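Local coordinates for BDI_3064 protein (Parabacteroides distasonis ATCC 8503, PDB 5Z06), which hydrolyses linear beta-1,2-glucan and beta-1,2-glucooligosaccharides from the non-reducing end, releasing the disaccharide sophorose, at residues 474-487 / 691-703. Numbering follows the deposited sequence.
Sequences IMGPKYGISPEMYY and PDVQKGIQKIQSI
Met475, at the end of helix 467-475, packs as a knob into a hole formed by Asp692, Val693, Gly696 and Ile697, joining the C-terminal helix 691-702 to the end of helix 467-475 and the loop after it. With CG beside its own backbone N (chi1 -62°) and the chain extended beyond it, CG lies 3.7 Å from Gly696 CA, SD rests against Val693 CA, and CE ends 3.7 Å from Val693 CG1 and beside Ile697 CG1. With an alanine here, the hole would probably open into a gap and Val693 CG1 and Ile697 CG1 would lose the methyl that packs on them. Nearby, Asp692 OD2 lies against Pro477 CG and CD and takes a hydrogen bond from Trp427 NE1.

Ile700 turns its two branches to different partners. CD1 meets Ile474 CD1 at 3.7 Å, the side chains crossing at about a right angle, whereas CG2, anti to the backbone N, makes a CH-pi contact over one face of Tyr486, 4.1 Å from the ring centroid. Tyr486 OH bonds to Asp551. Tyr487 OH bonds to Lys552 N and to a water that donates to Ile700 O. Farther along, Ile703 CD1 lies between Pro483 CB and the edge of the Tyr487 ring, 3.9 Å from Tyr487 CE2.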
loop_
_atom_site.group_PDB
_atom_site.type_symbol
_atom_site.label_atom_id
_atom_site.label_comp_id
_atom_site.label_asym_id
_atom_site.label_seq_id
_atom_site.Cartn_x
_atom_site.Cartn_y
_atom_site.Cartn_z
ATOM N N ILE A 474 20.675 -5.378 21.347
ATOM C CA ILE A 474 21.111 -5.365 22.733
ATOM C C ILE A 474 20.410 -6.465 23.572
ATOM O O ILE A 474 20.941 -6.936 24.592
ATOM C CB ILE A 474 20.831 -3.949 23.318
ATOM C CG1 ILE A 474 21.703 -2.899 22.607
ATOM C CG2 ILE A 474 21.087 -3.869 24.827
ATOM C CD1 ILE A 474 21.227 -1.468 22.786
ATOM N N MET A 475 19.211 -6.853 23.164
ATOM C CA MET A 475 18.467 -7.916 23.861
ATOM C C MET A 475 18.878 -9.285 23.413
ATOM O O MET A 475 18.598 -10.257 24.100
ATOM C CB MET A 475 16.978 -7.762 23.607
ATOM C CG MET A 475 16.408 -6.455 24.135
ATOM S SD MET A 475 14.904 -6.005 23.247
ATOM C CE MET A 475 14.449 -4.551 24.196
ATOM N N GLY A 476 19.503 -9.378 22.242
ATOM C CA GLY A 476 19.958 -10.652 21.695
ATOM C C GLY A 476 20.761 -11.382 22.754
ATOM O O GLY A 476 21.728 -10.827 23.260
ATOM N N PRO A 477 20.346 -12.607 23.121
ATOM C CA PRO A 477 20.980 -13.275 24.248
ATOM C C PRO A 477 22.343 -13.873 23.917
ATOM O O PRO A 477 23.185 -13.992 24.799
ATOM C CB PRO A 477 19.975 -14.376 24.593
ATOM C CG PRO A 477 19.390 -14.729 23.267
ATOM C CD PRO A 477 19.228 -13.403 22.577
ATOM N N LYS A 478 22.555 -14.267 22.673
ATOM C CA LYS A 478 23.812 -14.878 22.275
ATOM C C LYS A 478 24.742 -13.885 21.555
ATOM O O LYS A 478 25.932 -13.830 21.824
ATOM C CB LYS A 478 23.535 -16.080 21.383
ATOM C CG LYS A 478 24.786 -16.835 21.000
ATOM C CD LYS A 478 24.441 -18.166 20.371
ATOM C CE LYS A 478 25.724 -18.923 20.099
ATOM N NZ LYS A 478 25.363 -20.177 19.411
ATOM N N TYR A 479 24.198 -13.126 20.617
ATOM C CA TYR A 479 25.005 -12.271 19.755
ATOM C C TYR A 479 24.656 -10.827 19.992
ATOM O O TYR A 479 24.666 -10.035 19.064
ATOM C CB TYR A 479 24.768 -12.630 18.307
ATOM C CG TYR A 479 25.179 -14.034 17.951
ATOM C CD1 TYR A 479 26.529 -14.372 17.855
ATOM C CD2 TYR A 479 24.222 -15.017 17.685
ATOM C CE1 TYR A 479 26.917 -15.650 17.513
ATOM C CE2 TYR A 479 24.589 -16.303 17.337
ATOM C CZ TYR A 479 25.940 -16.617 17.257
ATOM O OH TYR A 479 26.333 -17.883 16.916
ATOM N N GLY A 480 24.367 -10.501 21.251
ATOM C CA GLY A 480 23.992 -9.184 21.633
ATOM C C GLY A 480 25.141 -8.237 21.446
ATOM O O GLY A 480 26.301 -8.639 21.350
ATOM N N ILE A 481 24.788 -6.971 21.356
ATOM C CA ILE A 481 25.747 -5.900 21.345
ATOM C C ILE A 481 25.608 -5.210 22.693
ATOM O O ILE A 481 24.623 -5.386 23.428
ATOM C CB ILE A 481 25.528 -4.925 20.170
ATOM C CG1 ILE A 481 24.219 -4.137 20.318
ATOM C CG2 ILE A 481 25.577 -5.678 18.850
ATOM C CD1 ILE A 481 23.995 -3.164 19.173
ATOM N N SER A 482 26.625 -4.437 23.012
ATOM C CA SER A 482 26.694 -3.730 24.272
ATOM C C SER A 482 25.553 -2.710 24.350
ATOM O O SER A 482 25.256 -2.046 23.358
ATOM C CB SER A 482 28.048 -3.014 24.367
ATOM O OG SER A 482 27.993 -1.970 25.321
ATOM N N PRO A 483 24.925 -2.556 25.529
ATOM C CA PRO A 483 23.901 -1.517 25.644
ATOM C C PRO A 483 24.411 -0.096 25.341
ATOM O O PRO A 483 23.621 0.780 24.975
ATOM C CB PRO A 483 23.410 -1.662 27.093
ATOM C CG PRO A 483 24.498 -2.369 27.811
ATOM C CD PRO A 483 25.083 -3.307 26.796
ATOM N N GLU A 484 25.723 0.122 25.455
ATOM C CA GLU A 484 26.342 1.414 25.090
ATOM C C GLU A 484 26.109 1.792 23.641
ATOM O O GLU A 484 26.105 2.976 23.313
ATOM C CB GLU A 484 27.859 1.449 25.402
ATOM C CG GLU A 484 28.226 1.805 26.848
ATOM C CD GLU A 484 27.972 0.692 27.856
ATOM O OE1 GLU A 484 27.716 -0.468 27.454
ATOM O OE2 GLU A 484 28.035 0.974 29.076
ATOM N N MET A 485 25.937 0.787 22.782
ATOM C CA MET A 485 25.643 0.988 21.373
ATOM C C MET A 485 24.384 1.809 21.125
ATOM O O MET A 485 24.269 2.462 20.088
ATOM C CB MET A 485 25.529 -0.357 20.673
ATOM C CG MET A 485 26.804 -1.172 20.753
ATOM S SD MET A 485 28.070 -0.472 19.697
ATOM C CE MET A 485 29.543 -0.847 20.658
ATOM N N TYR A 486 23.449 1.763 22.071
ATOM C CA TYR A 486 22.314 2.657 22.069
ATOM C C TYR A 486 22.724 4.132 22.053
ATOM O O TYR A 486 22.098 4.926 21.359
ATOM C CB TYR A 486 21.423 2.413 23.280
ATOM C CG TYR A 486 20.204 3.292 23.265
ATOM C CD1 TYR A 486 19.036 2.893 22.612
ATOM C CD2 TYR A 486 20.219 4.544 23.892
ATOM C CE1 TYR A 486 17.910 3.704 22.612
ATOM C CE2 TYR A 486 19.109 5.366 23.876
ATOM C CZ TYR A 486 17.959 4.941 23.235
ATOM O OH TYR A 486 16.883 5.764 23.211
ATOM N N TYR A 487 23.756 4.505 22.805
ATOM C CA TYR A 487 24.218 5.918 22.816
ATOM C C TYR A 487 25.265 6.227 21.780
ATOM O O TYR A 487 25.283 7.320 21.233
ATOM C CB TYR A 487 24.703 6.340 24.215
ATOM C CG TYR A 487 23.555 6.388 25.178
ATOM C CD1 TYR A 487 22.612 7.406 25.102
ATOM C CD2 TYR A 487 23.352 5.370 26.102
ATOM C CE1 TYR A 487 21.528 7.442 25.959
ATOM C CE2 TYR A 487 22.282 5.407 26.963
ATOM C CZ TYR A 487 21.378 6.450 26.882
ATOM O OH TYR A 487 20.311 6.490 27.718
ATOM N N PRO A 691 11.690 -12.226 28.336
ATOM C CA PRO A 691 12.824 -12.072 29.231
ATOM C C PRO A 691 13.983 -11.305 28.622
ATOM O O PRO A 691 14.514 -10.448 29.275
ATOM C CB PRO A 691 13.219 -13.509 29.568
ATOM C CG PRO A 691 11.989 -14.314 29.360
ATOM C CD PRO A 691 11.102 -13.575 28.406
ATOM N N ASP A 692 14.364 -11.613 27.390
ATOM C CA ASP A 692 15.442 -10.881 26.725
ATOM C C ASP A 692 15.155 -9.417 26.541
ATOM O O ASP A 692 16.090 -8.596 26.604
ATOM C CB ASP A 692 15.787 -11.490 25.376
ATOM C CG ASP A 692 16.264 -12.919 25.502
ATOM O OD1 ASP A 692 16.677 -13.306 26.598
ATOM O OD2 ASP A 692 16.168 -13.669 24.520
ATOM N N VAL A 693 13.875 -9.094 26.314
ATOM C CA VAL A 693 13.440 -7.713 26.166
ATOM C C VAL A 693 13.628 -6.989 27.484
ATOM O O VAL A 693 14.205 -5.920 27.516
ATOM C CB VAL A 693 11.973 -7.599 25.664
ATOM C CG1 VAL A 693 11.466 -6.164 25.714
ATOM C CG2 VAL A 693 11.882 -8.109 24.231
ATOM N N GLN A 694 13.146 -7.578 28.568
ATOM C CA GLN A 694 13.302 -6.967 29.881
ATOM C C GLN A 694 14.769 -6.727 30.203
ATOM O O GLN A 694 15.122 -5.612 30.585
ATOM C CB GLN A 694 12.610 -7.794 30.960
ATOM C CG GLN A 694 11.100 -7.645 30.904
ATOM C CD GLN A 694 10.355 -8.645 31.767
ATOM O OE1 GLN A 694 10.949 -9.400 32.530
ATOM N NE2 GLN A 694 9.043 -8.657 31.645
ATOM N N LYS A 695 15.618 -7.736 30.003
ATOM C CA LYS A 695 17.058 -7.581 30.265
ATOM C C LYS A 695 17.698 -6.440 29.481
ATOM O O LYS A 695 18.494 -5.693 30.025
ATOM C CB LYS A 695 17.863 -8.868 30.015
ATOM C CG LYS A 695 18.186 -9.649 31.283
ATOM C CD LYS A 695 16.915 -10.238 31.907
ATOM C CE LYS A 695 17.182 -11.377 32.895
ATOM N NZ LYS A 695 16.245 -12.521 32.660
ATOM N N GLY A 696 17.368 -6.333 28.200
ATOM C CA GLY A 696 17.976 -5.328 27.341
ATOM C C GLY A 696 17.582 -3.926 27.762
ATOM O O GLY A 696 18.426 -3.029 27.791
ATOM N N ILE A 697 16.305 -3.766 28.108
ATOM C CA ILE A 697 15.777 -2.495 28.593
ATOM C C ILE A 697 16.481 -2.099 29.879
ATOM O O ILE A 697 16.908 -0.942 30.026
ATOM C CB ILE A 697 14.257 -2.581 28.861
ATOM C CG1 ILE A 697 13.475 -2.755 27.543
ATOM C CG2 ILE A 697 13.739 -1.373 29.643
ATOM C CD1 ILE A 697 13.367 -1.535 26.675
ATOM N N GLN A 698 16.571 -3.052 30.814
ATOM C CA GLN A 698 17.286 -2.824 32.080
ATOM C C GLN A 698 18.684 -2.319 31.783
ATOM O O GLN A 698 19.112 -1.300 32.316
ATOM C CB GLN A 698 17.416 -4.100 32.916
ATOM C CG GLN A 698 16.161 -4.542 33.642
ATOM C CD GLN A 698 16.332 -5.898 34.343
ATOM O OE1 GLN A 698 17.456 -6.421 34.481
ATOM N NE2 GLN A 698 15.211 -6.477 34.781
ATOM N N LYS A 699 19.382 -3.044 30.918
ATOM C CA LYS A 699 20.755 -2.705 30.581
ATOM C C LYS A 699 20.858 -1.310 30.005
ATOM O O LYS A 699 21.786 -0.585 30.337
ATOM C CB LYS A 699 21.353 -3.697 29.588
ATOM C CG LYS A 699 21.668 -5.054 30.168
ATOM C CD LYS A 699 22.207 -5.955 29.070
ATOM C CE LYS A 699 22.484 -7.340 29.601
ATOM N NZ LYS A 699 22.982 -8.154 28.473
ATOM N N ILE A 700 19.925 -0.935 29.130
ATOM C CA ILE A 700 20.032 0.361 28.474
ATOM C C ILE A 700 19.735 1.443 29.490
ATOM O O ILE A 700 20.470 2.422 29.580
ATOM C CB ILE A 700 19.112 0.498 27.249
ATOM C CG1 ILE A 700 19.564 -0.455 26.141
ATOM C CG2 ILE A 700 19.165 1.928 26.719
ATOM C CD1 ILE A 700 18.497 -0.758 25.112
ATOM N N GLN A 701 18.670 1.252 30.252
ATOM C CA GLN A 701 18.248 2.237 31.254
ATOM C C GLN A 701 19.204 2.376 32.438
ATOM O O GLN A 701 19.173 3.388 33.116
ATOM C CB GLN A 701 16.843 1.911 31.756
ATOM C CG GLN A 701 15.781 2.028 30.658
ATOM C CD GLN A 701 14.374 1.976 31.182
ATOM O OE1 GLN A 701 13.465 2.555 30.595
ATOM N NE2 GLN A 701 14.180 1.270 32.283
ATOM N N SER A 702 20.051 1.383 32.683
ATOM C CA SER A 702 21.026 1.450 33.773
ATOM C C SER A 702 22.317 2.214 33.414
ATOM O O SER A 702 23.093 2.535 34.304
ATOM C CB SER A 702 21.391 0.043 34.244
ATOM O OG SER A 702 22.241 -0.578 33.290
ATOM N N ILE A 703 22.561 2.496 32.137
ATOM C CA ILE A 703 23.772 3.241 31.724
ATOM C C ILE A 703 23.798 4.617 32.385
ATOM O O ILE A 703 22.771 5.286 32.425
ATOM C CB ILE A 703 23.841 3.392 30.187
ATOM C CG1 ILE A 703 24.113 2.030 29.546
ATOM C CG2 ILE A 703 24.925 4.388 29.751
ATOM C CD1 ILE A 703 23.705 1.970 28.103
HETATM O O HOH W 1 19.946 4.886 29.599
#